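Local coordinates for penicillin-binding protein PbpB (Mycobacterium tuberculosis, PDB 6KGT) that builds cross-linked peptidoglycan from lipid intermediates during bacterial cell wall synthesis and binds penicillin, at residues 304-309 against 324-329; 456-461 against 557-562; 193-198 against 409-414; 269-274 against 394-399. One frame throughout, in Å; residues are numbered along the deposited sequence.

Contact 1. Residues 304-309 against 324-329; sequences VHDAWE and SSNVGT. With SFR ((2R)-2-[(1S,2R)-1-carboxy-2-hydroxypropyl]-5-[(2R)-oxolan-2-yl]-2,3-dihydro-1,3-thiazole-4-carboxylic acid), chain B.
Asp306 holds CG beside its backbone N (chi1 -77°), and Ser325 turns OG anti to its own N (chi1 167°). These rotations bring carboxylate and hydroxyl together at the start of helix 326-336. Ser325 OG donates to Asp306 OD2 at 2.8 Å, on the syn side but tilted from the carboxylate plane. The same OG accepts from Gly328 N at 2.9 Å, so Ser325 is the N-cap. The other oxygen, Asp306 OD1, takes Val327 N at 2.8 Å on its syn lone pair, in a nearly straight bond (175°). The helix end would probably stabilise the carboxylate charge, and His310 NE2 gives OD2 a second partner. Asn326 ND2 bridges protein and ligand: it donates to His305 O at 3.2 Å, in the carbonyl plane, and to SFR O62 at 2.7 Å. Trp308 brings the edge of its six-membered ring to Ser324, with CZ3 3.6 Å from Ser324 O. A water links Ala307 N, Ser324 O and Asn326 N. Ser324-Ser325-Asn326 is the SxN motif of penicillin-binding transpeptidases. Ser324 OG is hydrogen-bonded to Lys475 and Lys272, and Asn326 OD1 to Lys272. A Schellman motif with Ser324 as its C-prime residue ends helix 317-323, just before helix 326-336 begins. Strand 302-305, paired with strand 296-299, leads into Asp306.

Contact 2. Residues 456-461 against 557-562; sequences GYQQGT and LVLQAT. With SFR ((2R)-2-[(1S,2R)-1-carboxy-2-hydroxypropyl]-5-[(2R)-oxolan-2-yl]-2,3-dihydro-1,3-thiazole-4-carboxylic acid), chain B.
Gln458, in a type I turn from Gly456 to Gln459, comes within 5.4 Å of Leu559, CA to CA, and neither chain is in regular secondary structure there. The side chain of Gln458 bends at chi2 (-71°), which turns its amide onto the backbone of the C-terminal tail. Gln458 OE1 accepts two N-H groups. Leu559 N meets it at 2.7 Å, almost in line with the C=O bond. Gln560 N reaches the same oxygen at 3.2 Å, more bent and tilted from the carbonyl plane. Gln458 NE2 donates to Gln560 O at 2.8 Å, nearly straight (173°), on a lone pair of Gln560 O, which lies in the amide plane of Gln458. Three bonds therefore fix the rotation of this amide. The turn lies in the loop between helix 436-450 and strand 473-483 of the transpeptidase fold, and the tail follows helix 531-544 to the chain end. Leu559 starts toward the turn, and its two methyls reach it: CD1 lies 3.6 Å from Gln458 O, and CD2 3.8 Å from Gln459 O. The extended Gln560 side chain crosses Tyr457 at a slant, its amide plane perpendicular to the ring, with Gln560 NE2 3.8 Å from Tyr457 CD1. Lys323 NZ is hydrogen-bonded to Tyr457 O and Gln459 O. Further along, Thr461 CB lies 3.5 Å from SFR O31, and Thr461 OG1 is hydrogen-bonded to Thr476.

Contact 3. Residues 193-198 against 409-414; sequences VVLTLD and PRIIKA
Val194 faces both Lys413 and Ala414 in a classic beta bulge, where antiparallel strands 192-195 and 412-416 meet inside a mixed sheet. The backbone side is tight. Val194 O accepts from Lys413 N at 2.7 Å and, weakly, from Ala414 N at 3.3 Å. Val194 N returns a bond to Ala414 O at 2.9 Å. Past the bulge, Thr196 N donates to Ile411 O at 2.7 Å, from well above the carbonyl plane. Ile411 sets CG1 anti to its backbone N (chi1 -167°), which carries CD1 to within 3.7 Å of Leu197 CD2. Val233 of strand 233-238 touches both side chains. Thr196 OG1 lies near Arg410 O, but its stronger partner is Val233 O. Ile412, Lys413 and Arg410 are partly exposed, and their side chains pack more loosely. Ile412 points away from strand 192-195, and its CG2 meets Val193 CG1 at 4.3 Å. Lys413 packs just its base here, with CB 3.7 Å from Thr196 CG2, and sends its amine to a salt bridge with Glu232. The Arg410 side chain leads away, and its NH1 is hydrogen-bonded to Pro409 O at 2.9 Å.

Contact 4. Residues 269-274 against 394-399; sequences SVNKIV and TGMYQA. With SFR ((2R)-2-[(1S,2R)-1-carboxy-2-hydroxypropyl]-5-[(2R)-oxolan-2-yl]-2,3-dihydro-1,3-thiazole-4-carboxylic acid), chain B.
Tyr397 OH donates to Val270 O at 2.8 Å, in the carbonyl plane and on a lone pair. Val270 belongs to the SxxK motif of penicillin-binding proteins, Ser269-Val270-Asn271-Lys272, which runs into helix 273-281. Ile273 lies over the ring of the same tyrosine. Its CG1 is anti to the backbone N (chi1 -165°), and this places CD1 3.6 Å from the Tyr397 ring centroid, almost on the ring normal: a CH-pi contact. Ile273 CG2 and Val270 CG1 both touch Tyr397 CE1. The ring is thus held by a hydrogen bond at its hydroxyl and a methyl on one face. Met396, one residue earlier on helix 390-401, packs against Ile273 and Val274. Its SD is 3.7 Å from Val274 CG2. Its chain bends at chi3 (-67°), which turns CE toward Asn271, 3.6 Å from OD1. Asn271 OD1 is buried and has no hydrogen-bond partner in the model, whereas Asn271 ND2 is hydrogen-bonded to Leu380 O.

Behind these, Val270 and Tyr397 rest on Ala499 of strand 493-502, and helix 338-347 covers Val274. The contact therefore ties helix 390-401 to the 3-10 turn that carries Ser269 and to the first turn of the helix after it. Ser269 is probably the residue that forms the acyl-ester intermediate, consistent with the covalent bond from its OG to SFR C7. As in the oxyanion hole of related enzymes, Ser269 N donates to SFR O71, a weak bond of 2.7 Å.

Overall arrangement
Contacts 1, 2 and 4 gather round SFR. The centres of contacts 1 and 4 are about 19 Å apart. They join where Lys272 is probably hydrogen-bonded to Ser324 and Asn326, which brings the SxxK and SxN motifs together. Contact 2 is about 15 Å from contact 1, centre to centre, and touches it through Thr461 and Ser324. Along the chain, contact 1 is nested inside the loop closed by contact 4, and contact 4 inside that of contact 3. Contact 2 follows and fastens the C-terminal tail to the loop whose Thr461 reaches SFR. Contact 3 lies in the six-stranded mixed sheet, across the chain's centre from contacts 1 and 2, so only the other three meet the pocket.

Contact 1. Residues 304-309 against 324-329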
# COMPACT_ATOMS: atom_id res chain seq x y z
N VAL A 304 6.54 -27.64 3.49
CA VAL A 304 6.84 -26.24 3.73
C VAL A 304 7.80 -26.13 4.91
O VAL A 304 7.57 -26.75 5.97
CB VAL A 304 5.56 -25.42 3.99
CG1 VAL A 304 5.86 -23.92 3.90
CG2 VAL A 304 4.48 -25.82 3.01
N HIS A 305 8.85 -25.35 4.73
CA HIS A 305 9.91 -25.15 5.70
C HIS A 305 9.86 -23.71 6.21
O HIS A 305 9.37 -22.81 5.53
CB HIS A 305 11.29 -25.43 5.06
CG HIS A 305 11.55 -24.71 3.76
ND1 HIS A 305 10.58 -24.46 2.81
CD2 HIS A 305 12.70 -24.19 3.24
CE1 HIS A 305 11.11 -23.83 1.78
NE2 HIS A 305 12.39 -23.65 2.02
N ASP A 306 10.34 -23.51 7.43
CA ASP A 306 10.61 -22.16 7.89
C ASP A 306 11.94 -21.69 7.32
O ASP A 306 12.84 -22.50 7.05
CB ASP A 306 10.62 -22.10 9.42
CG ASP A 306 9.21 -22.12 10.02
OD1 ASP A 306 8.24 -22.10 9.24
OD2 ASP A 306 9.09 -22.13 11.27
N ALA A 307 12.07 -20.37 7.13
CA ALA A 307 13.25 -19.78 6.49
C ALA A 307 14.52 -19.94 7.32
O ALA A 307 15.59 -19.44 6.94
CB ALA A 307 13.01 -18.30 6.21
N TRP A 308 14.42 -20.62 8.46
CA TRP A 308 15.56 -20.99 9.28
C TRP A 308 15.31 -22.41 9.74
O TRP A 308 14.16 -22.81 9.93
CB TRP A 308 15.77 -20.03 10.48
CG TRP A 308 14.60 -19.98 11.50
CD1 TRP A 308 14.60 -20.51 12.76
CD2 TRP A 308 13.31 -19.36 11.33
NE1 TRP A 308 13.39 -20.26 13.38
CE2 TRP A 308 12.58 -19.56 12.52
CE3 TRP A 308 12.69 -18.66 10.28
CZ2 TRP A 308 11.27 -19.09 12.70
CZ3 TRP A 308 11.38 -18.20 10.45
CH2 TRP A 308 10.69 -18.41 11.65
N GLU A 309 16.37 -23.20 9.88
CA GLU A 309 16.21 -24.55 10.40
C GLU A 309 16.05 -24.50 11.92
O GLU A 309 16.70 -23.70 12.61
CB GLU A 309 17.38 -25.45 10.00
CG GLU A 309 17.33 -25.96 8.52
CD GLU A 309 16.38 -27.15 8.29
OE1 GLU A 309 15.63 -27.15 7.29
OE2 GLU A 309 16.40 -28.11 9.11
N SER A 324 7.69 -14.73 11.91
CA SER A 324 7.24 -15.11 10.57
C SER A 324 7.56 -16.58 10.27
O SER A 324 8.22 -16.93 9.29
CB SER A 324 7.83 -14.17 9.52
OG SER A 324 6.97 -14.13 8.40
N SER A 325 7.03 -17.45 11.13
CA SER A 325 7.11 -18.90 10.94
C SER A 325 6.05 -19.35 9.94
O SER A 325 4.86 -19.20 10.20
CB SER A 325 6.94 -19.59 12.29
OG SER A 325 6.71 -20.97 12.16
N ASN A 326 6.49 -19.87 8.79
CA ASN A 326 5.56 -20.47 7.82
C ASN A 326 4.80 -21.63 8.43
O ASN A 326 3.57 -21.71 8.32
CB ASN A 326 6.33 -20.94 6.58
CG ASN A 326 6.85 -19.79 5.74
OD1 ASN A 326 6.37 -18.66 5.88
ND2 ASN A 326 7.84 -20.06 4.89
N VAL A 327 5.52 -22.55 9.09
CA VAL A 327 4.89 -23.72 9.70
C VAL A 327 3.84 -23.28 10.71
O VAL A 327 2.69 -23.73 10.67
CB VAL A 327 5.97 -24.62 10.35
CG1 VAL A 327 5.35 -25.84 11.05
CG2 VAL A 327 7.00 -25.07 9.29
N GLY A 328 4.22 -22.37 11.62
CA GLY A 328 3.25 -21.85 12.57
C GLY A 328 2.04 -21.26 11.89
O GLY A 328 0.89 -21.50 12.30
N THR A 329 2.26 -20.49 10.81
CA THR A 329 1.14 -19.88 10.10
C THR A 329 0.23 -20.94 9.51
O THR A 329 -1.00 -20.83 9.58
CB THR A 329 1.68 -18.94 9.02
OG1 THR A 329 2.35 -17.83 9.63
CG2 THR A 329 0.55 -18.43 8.12
C7 SFR B . 7.45 -14.26 4.44
C6 SFR B . 8.56 -15.33 4.63
N4 SFR B . 9.10 -13.64 6.32
C5 SFR B . 9.00 -15.22 5.99
C3 SFR B . 10.58 -13.31 6.52
C2 SFR B . 11.50 -14.56 6.37
S1 SFR B . 10.64 -15.78 6.11
C31 SFR B . 10.92 -11.89 6.94
O71 SFR B . 7.67 -13.32 3.63
C61 SFR B . 8.01 -16.75 4.32
O62 SFR B . 9.06 -17.67 4.39
C62 SFR B . 7.38 -16.83 2.94
C14 SFR B . 12.80 -14.89 7.11
C15 SFR B . 13.89 -14.60 6.43
C16 SFR B . 15.04 -15.04 7.49
C17 SFR B . 14.57 -14.70 8.72
O18 SFR B . 13.11 -14.25 8.53
O32 SFR B . 11.96 -11.28 6.55
O31 SFR B . 10.10 -11.30 7.68
O HOH W 1 9.36 -19.09 7.93

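Contact 2. Residues 456-461 against 557-562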
# COMPACT_ATOMS: atom_id res chain seq x y z
N GLY A 456 17.93 -12.18 21.61
CA GLY A 456 17.42 -12.76 20.38
C GLY A 456 16.08 -13.45 20.48
O GLY A 456 15.29 -13.38 19.53
N TYR A 457 15.80 -14.09 21.62
CA TYR A 457 14.64 -14.99 21.70
C TYR A 457 13.34 -14.24 21.48
O TYR A 457 12.41 -14.80 20.89
CB TYR A 457 14.60 -15.70 23.05
CG TYR A 457 15.86 -16.47 23.36
CD1 TYR A 457 16.18 -17.62 22.67
CD2 TYR A 457 16.72 -16.05 24.36
CE1 TYR A 457 17.34 -18.33 22.95
CE2 TYR A 457 17.87 -16.75 24.66
CZ TYR A 457 18.18 -17.88 23.95
OH TYR A 457 19.33 -18.58 24.24
N GLN A 458 13.25 -13.00 21.94
CA GLN A 458 12.02 -12.24 21.86
C GLN A 458 12.12 -11.08 20.87
O GLN A 458 11.48 -10.04 21.04
CB GLN A 458 11.61 -11.76 23.26
CG GLN A 458 11.78 -12.85 24.35
CD GLN A 458 10.75 -13.98 24.24
OE1 GLN A 458 9.69 -13.81 23.65
NE2 GLN A 458 11.07 -15.12 24.84
N GLN A 459 12.90 -11.25 19.82
CA GLN A 459 13.03 -10.25 18.76
C GLN A 459 12.23 -10.68 17.54
O GLN A 459 12.24 -11.86 17.17
CB GLN A 459 14.49 -10.05 18.37
CG GLN A 459 14.71 -8.89 17.44
CD GLN A 459 16.13 -8.38 17.53
OE1 GLN A 459 16.55 -7.86 18.58
NE2 GLN A 459 16.88 -8.52 16.44
N GLY A 460 11.51 -9.73 16.93
CA GLY A 460 10.81 -9.95 15.69
C GLY A 460 11.73 -9.81 14.48
O GLY A 460 12.95 -9.63 14.57
N THR A 461 11.12 -9.90 13.30
CA THR A 461 11.85 -9.81 12.05
C THR A 461 12.17 -8.38 11.63
O THR A 461 13.03 -8.18 10.76
CB THR A 461 11.06 -10.50 10.94
OG1 THR A 461 9.77 -9.90 10.82
CG2 THR A 461 10.91 -12.01 11.21
N LEU A 557 6.47 -8.18 24.81
CA LEU A 557 5.64 -9.29 24.36
C LEU A 557 6.45 -10.58 24.32
O LEU A 557 7.65 -10.57 24.02
CB LEU A 557 5.05 -9.03 22.97
CG LEU A 557 4.32 -7.71 22.74
CD1 LEU A 557 4.10 -7.51 21.27
CD2 LEU A 557 3.01 -7.66 23.51
N VAL A 558 5.79 -11.69 24.61
CA VAL A 558 6.42 -13.00 24.60
C VAL A 558 6.14 -13.66 23.26
O VAL A 558 4.98 -13.94 22.92
CB VAL A 558 5.92 -13.88 25.76
CG1 VAL A 558 6.72 -15.16 25.81
CG2 VAL A 558 6.04 -13.12 27.07
N LEU A 559 7.21 -13.90 22.50
CA LEU A 559 7.15 -14.59 21.21
C LEU A 559 7.56 -16.04 21.31
O LEU A 559 7.19 -16.83 20.43
CB LEU A 559 8.08 -13.93 20.19
CG LEU A 559 7.86 -12.49 19.74
CD1 LEU A 559 8.16 -11.51 20.85
CD2 LEU A 559 8.74 -12.25 18.52
N GLN A 560 8.32 -16.39 22.33
CA GLN A 560 8.87 -17.73 22.47
C GLN A 560 8.86 -18.08 23.95
O GLN A 560 9.47 -17.38 24.76
CB GLN A 560 10.29 -17.77 21.90
CG GLN A 560 10.91 -19.13 21.79
CD GLN A 560 12.34 -19.04 21.30
OE1 GLN A 560 12.65 -18.23 20.43
NE2 GLN A 560 13.22 -19.86 21.87
N ALA A 561 8.14 -19.15 24.30
CA ALA A 561 8.13 -19.64 25.67
C ALA A 561 9.45 -20.35 25.98
O ALA A 561 10.50 -20.02 25.42
CB ALA A 561 6.95 -20.60 25.89
N THR A 562 9.42 -21.33 26.86
CA THR A 562 10.61 -22.15 27.08
C THR A 562 10.36 -23.60 26.66
O THR A 562 11.18 -24.21 25.96
CB THR A 562 11.08 -22.09 28.55
OG1 THR A 562 9.94 -22.02 29.40
CG2 THR A 562 11.96 -20.86 28.77
C7 SFR B . 7.45 -14.26 4.44
C6 SFR B . 8.56 -15.33 4.63
N4 SFR B . 9.10 -13.64 6.32
C5 SFR B . 9.00 -15.22 5.99
C3 SFR B . 10.58 -13.31 6.52
C2 SFR B . 11.50 -14.56 6.37
S1 SFR B . 10.64 -15.78 6.11
C31 SFR B . 10.92 -11.89 6.94
O71 SFR B . 7.67 -13.32 3.63
C61 SFR B . 8.01 -16.75 4.32
O62 SFR B . 9.06 -17.67 4.39
C62 SFR B . 7.38 -16.83 2.94
C14 SFR B . 12.80 -14.89 7.11
C15 SFR B . 13.89 -14.60 6.43
C16 SFR B . 15.04 -15.04 7.49
C17 SFR B . 14.57 -14.70 8.72
O18 SFR B . 13.11 -14.25 8.53
O32 SFR B . 11.96 -11.28 6.55
O31 SFR B . 10.10 -11.30 7.68

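Contact 3. Residues 193-198 against 409-414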
# COMPACT_ATOMS: atom_id res chain seq x y z
N VAL A 193 -10.44 19.77 -9.31
CA VAL A 193 -10.43 18.46 -8.65
C VAL A 193 -9.57 18.57 -7.40
O VAL A 193 -8.41 18.99 -7.48
CB VAL A 193 -9.93 17.37 -9.60
CG1 VAL A 193 -9.81 15.99 -8.88
CG2 VAL A 193 -10.84 17.26 -10.82
N VAL A 194 -10.14 18.21 -6.25
CA VAL A 194 -9.45 18.21 -4.96
C VAL A 194 -9.06 16.77 -4.62
O VAL A 194 -9.93 15.90 -4.52
CB VAL A 194 -10.33 18.82 -3.85
CG1 VAL A 194 -9.58 18.92 -2.53
CG2 VAL A 194 -10.84 20.19 -4.26
N LEU A 195 -7.76 16.51 -4.48
CA LEU A 195 -7.30 15.17 -4.14
C LEU A 195 -7.20 15.00 -2.63
O LEU A 195 -7.17 15.97 -1.87
CB LEU A 195 -5.94 14.88 -4.78
CG LEU A 195 -5.92 15.00 -6.30
CD1 LEU A 195 -4.51 14.72 -6.76
CD2 LEU A 195 -6.93 14.03 -6.98
N THR A 196 -7.17 13.75 -2.20
CA THR A 196 -6.91 13.46 -0.79
C THR A 196 -5.43 13.57 -0.44
O THR A 196 -5.08 13.59 0.75
CB THR A 196 -7.40 12.06 -0.45
OG1 THR A 196 -6.76 11.12 -1.31
CG2 THR A 196 -8.93 11.98 -0.64
N LEU A 197 -4.56 13.66 -1.45
CA LEU A 197 -3.13 13.84 -1.24
C LEU A 197 -2.84 15.03 -0.32
O LEU A 197 -3.47 16.08 -0.43
CB LEU A 197 -2.42 14.03 -2.58
CG LEU A 197 -2.46 12.85 -3.56
CD1 LEU A 197 -1.62 13.14 -4.81
CD2 LEU A 197 -2.00 11.56 -2.85
N ASP A 198 -1.90 14.83 0.59
CA ASP A 198 -1.24 15.91 1.30
C ASP A 198 0.12 16.12 0.65
O ASP A 198 0.97 15.23 0.71
CB ASP A 198 -1.09 15.58 2.79
CG ASP A 198 -0.52 16.75 3.61
OD1 ASP A 198 0.42 17.43 3.16
OD2 ASP A 198 -1.02 16.97 4.74
N PRO A 409 -10.00 2.58 -0.27
CA PRO A 409 -9.28 3.85 -0.39
C PRO A 409 -9.79 4.72 -1.53
O PRO A 409 -10.33 4.23 -2.53
CB PRO A 409 -7.82 3.42 -0.63
CG PRO A 409 -7.89 2.01 -1.07
CD PRO A 409 -9.13 1.41 -0.47
N ARG A 410 -9.62 6.04 -1.37
CA ARG A 410 -10.05 7.03 -2.35
C ARG A 410 -9.02 8.15 -2.42
O ARG A 410 -8.45 8.55 -1.40
CB ARG A 410 -11.44 7.61 -1.96
CG ARG A 410 -12.61 6.64 -2.03
CD ARG A 410 -12.85 6.23 -3.46
NE ARG A 410 -14.06 5.44 -3.66
CZ ARG A 410 -14.12 4.11 -3.63
NH1 ARG A 410 -13.02 3.39 -3.38
NH2 ARG A 410 -15.27 3.49 -3.86
N ILE A 411 -8.80 8.66 -3.64
CA ILE A 411 -7.86 9.75 -3.86
C ILE A 411 -8.55 11.05 -4.28
O ILE A 411 -7.94 12.12 -4.20
CB ILE A 411 -6.78 9.37 -4.90
CG1 ILE A 411 -5.61 10.38 -4.89
CG2 ILE A 411 -7.40 9.31 -6.31
CD1 ILE A 411 -4.25 9.76 -5.12
N ILE A 412 -9.80 10.99 -4.72
CA ILE A 412 -10.54 12.20 -5.06
C ILE A 412 -11.33 12.61 -3.82
O ILE A 412 -12.09 11.81 -3.27
CB ILE A 412 -11.45 11.97 -6.27
CG1 ILE A 412 -10.57 11.58 -7.47
CG2 ILE A 412 -12.16 13.26 -6.62
CD1 ILE A 412 -11.29 10.81 -8.53
N LYS A 413 -11.08 13.83 -3.33
CA LYS A 413 -11.76 14.26 -2.11
C LYS A 413 -13.04 15.03 -2.39
O LYS A 413 -14.04 14.84 -1.69
CB LYS A 413 -10.83 15.13 -1.25
CG LYS A 413 -11.47 15.48 0.08
CD LYS A 413 -10.46 15.79 1.17
CE LYS A 413 -11.13 15.85 2.55
NZ LYS A 413 -11.84 14.58 2.92
N ALA A 414 -13.04 15.90 -3.41
CA ALA A 414 -14.17 16.77 -3.71
C ALA A 414 -13.94 17.40 -5.08
O ALA A 414 -12.84 17.33 -5.64
CB ALA A 414 -14.35 17.86 -2.65

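Contact 4. Residues 269-274 against 394-399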
# COMPACT_ATOMS: atom_id res chain seq x y z
N SER A 269 5.04 -12.87 3.22
CA SER A 269 4.60 -12.94 4.61
C SER A 269 3.75 -11.75 5.06
O SER A 269 3.05 -11.85 6.09
CB SER A 269 5.82 -13.07 5.53
OG SER A 269 6.49 -14.27 5.24
N VAL A 270 3.79 -10.61 4.36
CA VAL A 270 2.86 -9.53 4.71
C VAL A 270 1.40 -10.02 4.63
O VAL A 270 0.53 -9.53 5.35
CB VAL A 270 3.12 -8.28 3.84
CG1 VAL A 270 1.99 -7.30 3.92
CG2 VAL A 270 4.37 -7.59 4.31
N ASN A 271 1.13 -11.03 3.79
CA ASN A 271 -0.22 -11.58 3.74
C ASN A 271 -0.65 -12.24 5.06
O ASN A 271 -1.85 -12.45 5.25
CB ASN A 271 -0.34 -12.59 2.60
CG ASN A 271 -1.79 -12.76 2.13
OD1 ASN A 271 -2.50 -11.78 1.95
ND2 ASN A 271 -2.22 -14.01 1.97
N LYS A 272 0.27 -12.55 5.97
CA LYS A 272 -0.09 -13.31 7.15
C LYS A 272 -1.07 -12.57 8.07
O LYS A 272 -1.60 -13.18 9.00
CB LYS A 272 1.18 -13.71 7.90
CG LYS A 272 2.03 -14.72 7.10
CD LYS A 272 3.24 -15.19 7.90
CE LYS A 272 4.11 -16.21 7.14
NZ LYS A 272 5.40 -16.47 7.87
N ILE A 273 -1.33 -11.28 7.81
CA ILE A 273 -2.40 -10.58 8.51
C ILE A 273 -3.75 -11.27 8.30
O ILE A 273 -4.63 -11.18 9.17
CB ILE A 273 -2.44 -9.11 8.04
CG1 ILE A 273 -3.28 -8.26 9.00
CG2 ILE A 273 -2.96 -9.00 6.60
CD1 ILE A 273 -3.60 -6.89 8.45
N VAL A 274 -3.95 -11.96 7.17
CA VAL A 274 -5.22 -12.64 6.96
C VAL A 274 -5.36 -13.83 7.93
O VAL A 274 -6.38 -13.95 8.62
CB VAL A 274 -5.38 -13.05 5.49
CG1 VAL A 274 -6.75 -13.68 5.25
CG2 VAL A 274 -5.23 -11.81 4.59
N THR A 394 -1.87 -2.27 1.33
CA THR A 394 -2.03 -1.25 2.35
C THR A 394 -3.48 -1.19 2.82
O THR A 394 -3.74 -0.93 4.00
CB THR A 394 -1.56 0.11 1.81
OG1 THR A 394 -0.28 -0.05 1.20
CG2 THR A 394 -1.45 1.14 2.91
N GLY A 395 -4.42 -1.40 1.90
CA GLY A 395 -5.84 -1.40 2.27
C GLY A 395 -6.20 -2.48 3.26
O GLY A 395 -7.07 -2.28 4.12
N MET A 396 -5.52 -3.63 3.19
CA MET A 396 -5.75 -4.68 4.19
C MET A 396 -5.40 -4.19 5.58
O MET A 396 -6.11 -4.49 6.54
CB MET A 396 -4.90 -5.91 3.89
CG MET A 396 -5.47 -6.80 2.84
SD MET A 396 -4.83 -8.44 3.11
CE MET A 396 -3.08 -8.27 2.76
N TYR A 397 -4.26 -3.51 5.70
CA TYR A 397 -3.82 -3.05 7.01
C TYR A 397 -4.66 -1.89 7.51
O TYR A 397 -4.78 -1.70 8.72
CB TYR A 397 -2.32 -2.71 6.96
CG TYR A 397 -1.49 -3.98 7.02
CD1 TYR A 397 -1.53 -4.91 5.98
CD2 TYR A 397 -0.70 -4.27 8.14
CE1 TYR A 397 -0.81 -6.09 6.05
CE2 TYR A 397 0.02 -5.43 8.22
CZ TYR A 397 -0.04 -6.35 7.17
OH TYR A 397 0.68 -7.53 7.24
N GLN A 398 -5.30 -1.15 6.60
CA GLN A 398 -6.24 -0.11 7.00
C GLN A 398 -7.48 -0.69 7.68
O GLN A 398 -8.02 -0.07 8.59
CB GLN A 398 -6.64 0.71 5.76
CG GLN A 398 -7.61 1.87 6.05
CD GLN A 398 -9.06 1.42 6.18
OE1 GLN A 398 -9.47 0.40 5.62
NE2 GLN A 398 -9.83 2.17 6.94
N ALA A 399 -7.95 -1.88 7.23
CA ALA A 399 -9.09 -2.52 7.90
C ALA A 399 -8.77 -2.79 9.36
O ALA A 399 -9.58 -2.49 10.25
CB ALA A 399 -9.48 -3.83 7.19
C7 SFR B . 7.45 -14.26 4.44
C6 SFR B . 8.56 -15.33 4.63
N4 SFR B . 9.10 -13.64 6.32
C5 SFR B . 9.00 -15.22 5.99
C3 SFR B . 10.58 -13.31 6.52
C2 SFR B . 11.50 -14.56 6.37
S1 SFR B . 10.64 -15.78 6.11
C31 SFR B . 10.92 -11.89 6.94
O71 SFR B . 7.67 -13.32 3.63
C61 SFR B . 8.01 -16.75 4.32
O62 SFR B . 9.06 -17.67 4.39
C62 SFR B . 7.38 -16.83 2.94
C14 SFR B . 12.80 -14.89 7.11
C15 SFR B . 13.89 -14.60 6.43
C16 SFR B . 15.04 -15.04 7.49
C17 SFR B . 14.57 -14.70 8.72
O18 SFR B . 13.11 -14.25 8.53
O32 SFR B . 11.96 -11.28 6.55
O31 SFR B . 10.10 -11.30 7.68